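Local coordinates for protein endoglucanase (Clostridium thermocellum, PDB 2YIK) that probably hydrolyses internal beta-1,4-glucosidic bonds of cellulose, as a glycoside hydrolase of family 9, at residues A[215-220]-A[273-278]; A[278-283]-A[318-323]. One frame throughout, in Å; residues are numbered along the deposited sequence.

Contact 1: residues A[215-220]-A[273-278]. With CA (calcium ion), chain C.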
loop_
_atom_site.group_PDB
_atom_site.type_symbol
_atom_site.label_atom_id
_atom_site.label_comp_id
_atom_site.label_asym_id
_atom_site.label_seq_id
_atom_site.Cartn_x
_atom_site.Cartn_y
_atom_site.Cartn_z
ATOM N N GLY A 215 -6.389 -17.013 6.172
ATOM C CA GLY A 215 -5.767 -16.043 5.294
ATOM C C GLY A 215 -6.094 -14.682 5.862
ATOM O O GLY A 215 -6.165 -13.691 5.145
ATOM N N THR A 216 -6.283 -14.662 7.176
ATOM C CA THR A 216 -6.649 -13.471 7.927
ATOM C C THR A 216 -5.876 -12.197 7.621
ATOM O O THR A 216 -6.469 -11.127 7.496
ATOM C CB THR A 216 -6.548 -13.755 9.426
ATOM O OG1 THR A 216 -7.035 -15.079 9.672
ATOM C CG2 THR A 216 -7.384 -12.754 10.227
ATOM N N ASP A 217 -4.559 -12.296 7.492
ATOM C CA ASP A 217 -3.772 -11.104 7.220
ATOM C C ASP A 217 -4.142 -10.441 5.892
ATOM O O ASP A 217 -4.432 -9.245 5.863
ATOM C CB ASP A 217 -2.268 -11.421 7.287
ATOM C CG ASP A 217 -1.840 -12.481 6.285
ATOM O OD1 ASP A 217 -2.655 -13.379 5.979
ATOM O OD2 ASP A 217 -0.680 -12.420 5.813
ATOM N N ILE A 218 -4.158 -11.206 4.804
ATOM C CA ILE A 218 -4.499 -10.636 3.498
ATOM C C ILE A 218 -5.969 -10.222 3.401
ATOM O O ILE A 218 -6.281 -9.189 2.817
ATOM C CB ILE A 218 -4.186 -11.613 2.323
ATOM C CG1 ILE A 218 -2.675 -11.754 2.126
ATOM C CG2 ILE A 218 -4.795 -11.095 1.033
ATOM C CD1 ILE A 218 -2.029 -12.610 3.155
ATOM N N ILE A 219 -6.868 -11.028 3.963
ATOM C CA ILE A 219 -8.297 -10.711 3.929
ATOM C C ILE A 219 -8.530 -9.364 4.626
ATOM O O ILE A 219 -9.217 -8.493 4.096
ATOM C CB ILE A 219 -9.159 -11.810 4.636
ATOM C CG1 ILE A 219 -9.273 -13.076 3.773
ATOM C CG2 ILE A 219 -10.588 -11.318 4.797
ATOM C CD1 ILE A 219 -8.022 -13.442 3.068
ATOM N N SER A 220 -7.936 -9.198 5.806
ATOM C CA SER A 220 -8.073 -7.963 6.573
ATOM C C SER A 220 -7.399 -6.773 5.895
ATOM O O SER A 220 -7.954 -5.677 5.873
ATOM C CB SER A 220 -7.491 -8.140 7.978
ATOM O OG SER A 220 -8.212 -9.122 8.700
ATOM N N TYR A 273 7.084 -12.615 0.097
ATOM C CA TYR A 273 6.375 -11.814 1.085
ATOM C C TYR A 273 5.942 -12.683 2.259
ATOM O O TYR A 273 4.799 -13.137 2.331
ATOM C CB TYR A 273 5.171 -11.107 0.447
ATOM C CG TYR A 273 5.581 -9.916 -0.389
ATOM C CD1 TYR A 273 5.909 -8.695 0.210
ATOM C CD2 TYR A 273 5.730 -10.032 -1.769
ATOM C CE1 TYR A 273 6.386 -7.621 -0.549
ATOM C CE2 TYR A 273 6.208 -8.969 -2.535
ATOM C CZ TYR A 273 6.534 -7.767 -1.918
ATOM O OH TYR A 273 7.022 -6.730 -2.680
ATOM N N GLY A 274 6.890 -12.923 3.163
ATOM C CA GLY A 274 6.643 -13.724 4.348
ATOM C C GLY A 274 5.940 -12.877 5.388
ATOM O O GLY A 274 6.502 -11.913 5.901
ATOM N N SER A 275 4.709 -13.249 5.710
ATOM C CA SER A 275 3.893 -12.500 6.668
ATOM C C SER A 275 4.120 -12.879 8.126
ATOM O O SER A 275 4.007 -14.046 8.492
ATOM C CB SER A 275 2.409 -12.681 6.319
ATOM O OG SER A 275 1.575 -11.941 7.190
ATOM N N SER A 276 4.420 -11.884 8.957
ATOM C CA SER A 276 4.657 -12.117 10.382
ATOM C C SER A 276 3.372 -12.392 11.157
ATOM O O SER A 276 3.308 -13.338 11.937
ATOM C CB SER A 276 5.361 -10.917 11.008
ATOM O OG SER A 276 6.607 -10.702 10.379
ATOM N N LYS A 277 2.349 -11.566 10.961
ATOM C CA LYS A 277 1.102 -11.780 11.683
ATOM C C LYS A 277 -0.129 -11.189 11.021
ATOM O O LYS A 277 -0.038 -10.433 10.064
ATOM C CB LYS A 277 1.202 -11.229 13.102
ATOM C CG LYS A 277 1.297 -9.725 13.163
ATOM C CD LYS A 277 2.696 -9.260 12.780
ATOM C CE LYS A 277 2.699 -7.859 12.149
ATOM N NZ LYS A 277 3.172 -6.781 13.080
ATOM N N TRP A 278 -1.287 -11.535 11.570
ATOM C CA TRP A 278 -2.556 -11.065 11.048
ATOM C C TRP A 278 -3.236 -10.044 11.953
ATOM O O TRP A 278 -4.092 -9.289 11.497
ATOM C CB TRP A 278 -3.509 -12.248 10.850
ATOM C CG TRP A 278 -3.816 -12.995 12.129
ATOM C CD1 TRP A 278 -3.185 -14.117 12.598
ATOM C CD2 TRP A 278 -4.825 -12.666 13.099
ATOM N NE1 TRP A 278 -3.745 -14.511 13.790
ATOM C CE2 TRP A 278 -4.752 -13.650 14.117
ATOM C CE3 TRP A 278 -5.790 -11.656 13.194
ATOM C CZ2 TRP A 278 -5.601 -13.631 15.237
ATOM C CZ3 TRP A 278 -6.639 -11.643 14.315
ATOM C CH2 TRP A 278 -6.539 -12.634 15.312
HETATM CA CA CA C . 0.624 -8.151 9.344
HETATM O O HOH W 1 2.309 -9.672 8.096
HETATM O O HOH W 2 0.861 -6.472 7.377
#

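Contact 2: residues A[278-283]-A[318-323]. With CA (calcium ion), chain C.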
loop_
_atom_site.group_PDB
_atom_site.type_symbol
_atom_site.label_atom_id
_atom_site.label_comp_id
_atom_site.label_asym_id
_atom_site.label_seq_id
_atom_site.Cartn_x
_atom_site.Cartn_y
_atom_site.Cartn_z
ATOM N N TRP A 278 -1.287 -11.535 11.570
ATOM C CA TRP A 278 -2.556 -11.065 11.048
ATOM C C TRP A 278 -3.236 -10.044 11.953
ATOM O O TRP A 278 -4.092 -9.289 11.497
ATOM C CB TRP A 278 -3.509 -12.248 10.850
ATOM C CG TRP A 278 -3.816 -12.995 12.129
ATOM C CD1 TRP A 278 -3.185 -14.117 12.598
ATOM C CD2 TRP A 278 -4.825 -12.666 13.099
ATOM N NE1 TRP A 278 -3.745 -14.511 13.790
ATOM C CE2 TRP A 278 -4.752 -13.650 14.117
ATOM C CE3 TRP A 278 -5.790 -11.656 13.194
ATOM C CZ2 TRP A 278 -5.601 -13.631 15.237
ATOM C CZ3 TRP A 278 -6.639 -11.643 14.315
ATOM C CH2 TRP A 278 -6.539 -12.634 15.312
ATOM N N GLN A 279 -2.855 -10.013 13.227
ATOM C CA GLN A 279 -3.495 -9.103 14.171
ATOM C C GLN A 279 -3.430 -7.616 13.837
ATOM O O GLN A 279 -4.391 -6.890 14.090
ATOM C CB GLN A 279 -2.981 -9.349 15.596
ATOM C CG GLN A 279 -3.404 -10.706 16.155
ATOM C CD GLN A 279 -2.385 -11.799 15.899
ATOM O OE1 GLN A 279 -1.664 -11.784 14.901
ATOM N NE2 GLN A 279 -2.330 -12.767 16.805
ATOM N N ASP A 280 -2.321 -7.153 13.269
ATOM C CA ASP A 280 -2.220 -5.740 12.916
ATOM C C ASP A 280 -3.147 -5.409 11.742
ATOM O O ASP A 280 -3.835 -4.393 11.771
ATOM C CB ASP A 280 -0.779 -5.375 12.569
ATOM C CG ASP A 280 -0.208 -6.257 11.500
ATOM O OD1 ASP A 280 -0.370 -7.488 11.617
ATOM O OD2 ASP A 280 0.412 -5.725 10.556
ATOM N N ASP A 281 -3.170 -6.257 10.715
ATOM C CA ASP A 281 -4.043 -6.019 9.562
ATOM C C ASP A 281 -5.511 -6.079 9.997
ATOM O O ASP A 281 -6.346 -5.305 9.521
ATOM C CB ASP A 281 -3.828 -7.078 8.483
ATOM C CG ASP A 281 -2.372 -7.231 8.084
ATOM O OD1 ASP A 281 -1.812 -6.330 7.430
ATOM O OD2 ASP A 281 -1.801 -8.279 8.431
ATOM N N TYR A 282 -5.812 -7.021 10.887
ATOM C CA TYR A 282 -7.165 -7.201 11.399
ATOM C C TYR A 282 -7.608 -5.922 12.117
ATOM O O TYR A 282 -8.693 -5.402 11.857
ATOM C CB TYR A 282 -7.195 -8.396 12.361
ATOM C CG TYR A 282 -8.581 -8.842 12.777
ATOM C CD1 TYR A 282 -9.370 -9.628 11.933
ATOM C CD2 TYR A 282 -9.109 -8.465 14.012
ATOM C CE1 TYR A 282 -10.654 -10.028 12.313
ATOM C CE2 TYR A 282 -10.387 -8.857 14.403
ATOM C CZ TYR A 282 -11.155 -9.636 13.550
ATOM O OH TYR A 282 -12.426 -10.003 13.929
ATOM N N CYS A 283 -6.754 -5.410 13.003
ATOM C CA CYS A 283 -7.064 -4.192 13.753
ATOM C C CYS A 283 -7.141 -2.958 12.854
ATOM O O CYS A 283 -7.970 -2.077 13.072
ATOM C CB CYS A 283 -6.029 -3.978 14.866
ATOM S SG CYS A 283 -6.161 -5.209 16.187
ATOM N N TRP A 318 4.232 -2.998 4.614
ATOM C CA TRP A 318 3.396 -4.137 4.239
ATOM C C TRP A 318 3.359 -5.275 5.255
ATOM O O TRP A 318 2.351 -5.960 5.372
ATOM C CB TRP A 318 3.794 -4.698 2.860
ATOM C CG TRP A 318 5.135 -5.383 2.799
ATOM C CD1 TRP A 318 6.298 -4.858 2.327
ATOM C CD2 TRP A 318 5.432 -6.736 3.206
ATOM N NE1 TRP A 318 7.310 -5.784 2.431
ATOM C CE2 TRP A 318 6.823 -6.916 2.986
ATOM C CE3 TRP A 318 4.687 -7.756 3.793
ATOM C CZ2 TRP A 318 7.450 -8.148 3.263
ATOM C CZ3 TRP A 318 5.321 -8.969 4.069
ATOM C CH2 TRP A 318 6.699 -9.139 3.833
ATOM N N ASN A 319 4.444 -5.473 5.995
ATOM C CA ASN A 319 4.489 -6.557 6.975
ATOM C C ASN A 319 4.179 -6.119 8.411
ATOM O O ASN A 319 4.312 -6.903 9.353
ATOM C CB ASN A 319 5.859 -7.250 6.910
ATOM C CG ASN A 319 5.857 -8.615 7.575
ATOM O OD1 ASN A 319 4.881 -9.364 7.482
ATOM N ND2 ASN A 319 6.962 -8.954 8.235
ATOM N N ASP A 320 3.760 -4.869 8.578
ATOM C CA ASP A 320 3.421 -4.363 9.907
ATOM C C ASP A 320 2.693 -3.028 9.830
ATOM O O ASP A 320 3.303 -1.986 9.609
ATOM C CB ASP A 320 4.677 -4.187 10.758
ATOM C CG ASP A 320 4.353 -3.877 12.209
ATOM O OD1 ASP A 320 3.348 -3.181 12.475
ATOM O OD2 ASP A 320 5.111 -4.323 13.087
ATOM N N VAL A 321 1.384 -3.062 10.031
ATOM C CA VAL A 321 0.589 -1.850 9.972
ATOM C C VAL A 321 0.089 -1.402 11.347
ATOM O O VAL A 321 -0.924 -0.712 11.458
ATOM C CB VAL A 321 -0.605 -2.029 8.994
ATOM C CG1 VAL A 321 -0.073 -2.261 7.579
ATOM C CG2 VAL A 321 -1.503 -3.200 9.445
ATOM N N TRP A 322 0.810 -1.788 12.398
ATOM C CA TRP A 322 0.432 -1.397 13.757
ATOM C C TRP A 322 0.477 0.126 13.953
ATOM O O TRP A 322 -0.397 0.695 14.599
ATOM C CB TRP A 322 1.353 -2.054 14.799
ATOM C CG TRP A 322 0.996 -3.476 15.194
ATOM C CD1 TRP A 322 1.836 -4.553 15.209
ATOM C CD2 TRP A 322 -0.275 -3.949 15.688
ATOM N NE1 TRP A 322 1.170 -5.671 15.660
ATOM C CE2 TRP A 322 -0.125 -5.341 15.938
ATOM C CE3 TRP A 322 -1.528 -3.352 15.885
ATOM C CZ2 TRP A 322 -1.176 -6.124 16.449
ATOM C CZ3 TRP A 322 -2.575 -4.138 16.389
ATOM C CH2 TRP A 322 -2.395 -5.515 16.638
ATOM N N SER A 323 1.490 0.791 13.401
ATOM C CA SER A 323 1.594 2.233 13.575
ATOM C C SER A 323 0.465 2.965 12.867
ATOM O O SER A 323 -0.049 3.947 13.380
ATOM C CB SER A 323 2.963 2.756 13.106
ATOM O OG SER A 323 3.250 2.382 11.777
HETATM CA CA CA C . 0.624 -8.151 9.344
HETATM O O HOH W 2 0.861 -6.472 7.377
HETATM O O HOH W 1 2.309 -9.672 8.096
#

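Contact 1: residues A[215-220]-A[273-278]
Asp217 and Ser275 join the start of helix 216-233 to the loop that leads into helix 279-293, two parts of the (alpha/alpha)6-barrel catalytic domain of glycoside hydrolase family 9, beside a bound calcium ion. Ser275 OG donates to Asp217 OD2 at 2.7 Å, arriving on the anti side of that oxygen and 35° out of the carboxylate plane. The serine reaches across because OG stands anti to its own backbone N (chi1 -178°). Three residues further along the loop, Thr216 and Trp278 lie side by side and point the same way: the methyl CG2 of Thr216 comes obliquely to the indole, 3.5 Å from Trp278 CE3. Trp278 CB sits 3.5 Å from Asp217 N, where the two backbones run closest, Asp217 CA lying 4.0 Å from Trp278 CA. Behind this first shell, Asp217 OD1 accepts from Val263 N and Thr216 OG1 is hydrogen-bonded to Gly261 N, bonds that hold both side chains. The loop itself is tied to the metal through Lys277 O, 2.5 Å from the calcium. Water 1 also ligates that ion, and it donates to Ser275 OG across 2.6 Å.

Contact 2: residues A[278-283]-A[318-323]
Asp280 CG is turned in between its backbone N and carbonyl carbon (chi1 54°), which aims the carboxylate at the calcium, while Trp322 CG, beside its own N (chi1 -83°), lets the indole lie against the start of helix 279-293. Asp280 CB then sits over the centre of one indole face, a CH-pi contact 3.4 Å from the centroid of the five-membered ring. Cys283 SG approaches the same ring system from its edge, 3.7 Å from Trp322 CZ3. The aspartate is gripped twice: both oxygens bind the ion, OD1 at 2.6 Å, and OD2 uses its anti lone pair to accept from Val321 N at 2.9 Å in a nearly straight bond (169°). Nearby, Asp320 OD1 accepts from Trp322 N at 2.9 Å, an Asx turn leading into helix 322-336; Asp320 OD2 forms a salt bridge with Lys277 NZ, and the calcium and this lysine probably offset the charge of Asp280 OD2 and Asp320 OD1, 4.3 Å apart. Asp281 OD2 is a further ligand, and water 2 links Asp281 OD1 to Trp318 O. The whole is a calcium site built on a helix N-terminus, with consecutive aspartates as ligands and waters bridging to the neighbouring loop.

How the contacts relate
From the N terminus, contact 1 comes first: it closes a long loop that runs out along helix 216-233, returns through helix 238-257 and ends in the segment 273-278. Contact 2 opens at Trp278, the residue both share, and closes a shorter loop through helices 279-293 and 296-305, ending at the start of helix 322-336. The loops therefore follow in series, neither nesting nor crossing, and their centres lie about 8 Å apart. One calcium ion and two waters serve both. A direct bridge adds to this: Ser276 OG probably bonds to Asn319 ND2. The start of helix 279-293 and the loop before it supply the protein ligands; helix 216-233 is tied in through Asp217, and the segment leading into helix 322-336 through Asp280 and the waters.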